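Local coordinates for protein putative 4-amino-4-deoxychorismate lyase (Thermus thermophilus, PDB 2ZGI) that binds pyridoxal 5'-phosphate and is probably a lyase of the class-IV aminotransferase family, putatively acting on 4-amino-4-deoxychorismate, at residues L137-A140 and R141-A145. Residues are numbered along the deposited sequence; the frame is centred on the assembly and turned at random.
Sequences LEEA and RKEGA
A Schellman motif closes helix 131-142 here, at the point where the beta-alpha-beta unit leaves the helix for strand 147-151, and Ala140 and Ala145 meet across it. Ala145 N donates to Ala140 O at 2.8 Å, approaching out of the plane of that carbonyl, while inside the turn Gly144 N reaches Arg141 O. Gly144 is the C-prime residue, and its positive phi of 73° turns the chain out of the helix. That turn brings the two methyls together, Ala140 CB to Ala145 CB 4.1 Å, and both also touch Arg112 on strand 111-117. Before the cap the helix keeps its ordinary i to i+4 bonds, Arg141 N to Leu137 O, Lys142 N to Glu138 O and the more bent Glu143 N to Glu139 O.

One turn back, Leu137 underlies the arm of Arg141. Leu137 CD1 comes within 3.7 Å of Arg141 NE, placed there by a chi1 of 178° that sets CG trans to the amide nitrogen, and CD2 sits 3.8 Å above the guanidinium plane, lying off its centre, near the edge of the group. The arginine runs extended from CG to NE, which carries NE and the guanidinium over the leucine's branches before NH2 draws near the like-charged Arg162. Were the isobutyl group cut back to an alanine here, that guanidinium face would probably lose its apolar support and the arm be freer to swing.

On another side of the helix, Glu139 salt-bridges Arg112 through OE2, and Glu143 adds a weak, long ion pair to the same arginine, which probably eases the approach of the two carboxylates. Their planes stand 74° apart, with Glu139 OE2 4.6 Å from Glu143 OE2.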
# COMPACT_ATOMS: atom_id res chain seq x y z
N LEU D 137 15.96 5.93 9.91
CA LEU D 137 17.38 6.22 10.07
C LEU D 137 18.18 4.93 10.29
O LEU D 137 19.29 4.79 9.77
CB LEU D 137 17.63 7.20 11.23
CG LEU D 137 19.11 7.55 11.53
CD1 LEU D 137 19.80 8.24 10.33
CD2 LEU D 137 19.24 8.41 12.79
N GLU D 138 17.63 4.00 11.07
CA GLU D 138 18.30 2.70 11.30
C GLU D 138 18.55 1.96 9.98
O GLU D 138 19.65 1.47 9.74
CB GLU D 138 17.57 1.84 12.33
CG GLU D 138 17.73 2.33 13.78
CD GLU D 138 16.71 1.76 14.79
OE1 GLU D 138 16.03 0.74 14.47
OE2 GLU D 138 16.61 2.32 15.91
N GLU D 139 17.54 1.91 9.12
CA GLU D 139 17.71 1.36 7.79
C GLU D 139 18.78 2.07 6.96
O GLU D 139 19.65 1.42 6.34
CB GLU D 139 16.37 1.28 7.05
CG GLU D 139 16.47 0.51 5.71
CD GLU D 139 15.21 0.59 4.89
OE1 GLU D 139 14.14 0.32 5.46
OE2 GLU D 139 15.29 0.94 3.68
N ALA D 140 18.75 3.41 6.95
CA ALA D 140 19.73 4.16 6.20
C ALA D 140 21.17 3.84 6.63
O ALA D 140 22.06 3.61 5.79
CB ALA D 140 19.45 5.66 6.32
N ARG D 141 21.38 3.84 7.94
CA ARG D 141 22.71 3.62 8.49
C ARG D 141 23.18 2.18 8.22
O ARG D 141 24.34 1.97 7.91
CB ARG D 141 22.73 3.96 9.99
CG ARG D 141 22.72 5.47 10.24
CD ARG D 141 22.98 5.82 11.70
NE ARG D 141 23.00 7.27 11.91
CZ ARG D 141 23.14 7.84 13.11
NH1 ARG D 141 23.28 7.08 14.20
NH2 ARG D 141 23.15 9.17 13.21
N LYS D 142 22.28 1.21 8.36
CA LYS D 142 22.60 -0.17 7.95
C LYS D 142 23.17 -0.21 6.51
O LYS D 142 24.14 -0.92 6.25
CB LYS D 142 21.40 -1.10 8.08
CG LYS D 142 21.76 -2.57 7.90
CD LYS D 142 20.59 -3.47 8.24
CE LYS D 142 20.91 -4.94 7.94
NZ LYS D 142 19.88 -5.85 8.54
N GLU D 143 22.57 0.59 5.62
CA GLU D 143 22.98 0.68 4.21
C GLU D 143 24.10 1.66 3.96
O GLU D 143 24.33 2.05 2.81
CB GLU D 143 21.80 1.12 3.34
CG GLU D 143 21.19 0.01 2.52
CD GLU D 143 20.52 -1.00 3.38
OE1 GLU D 143 20.90 -2.21 3.32
OE2 GLU D 143 19.64 -0.56 4.15
N GLY D 144 24.76 2.10 5.02
CA GLY D 144 25.89 3.00 4.88
C GLY D 144 25.56 4.43 4.48
O GLY D 144 26.45 5.16 4.05
N ALA D 145 24.28 4.82 4.62
CA ALA D 145 23.80 6.17 4.27
C ALA D 145 23.65 7.10 5.48
O ALA D 145 23.51 6.63 6.60
CB ALA D 145 22.46 6.09 3.53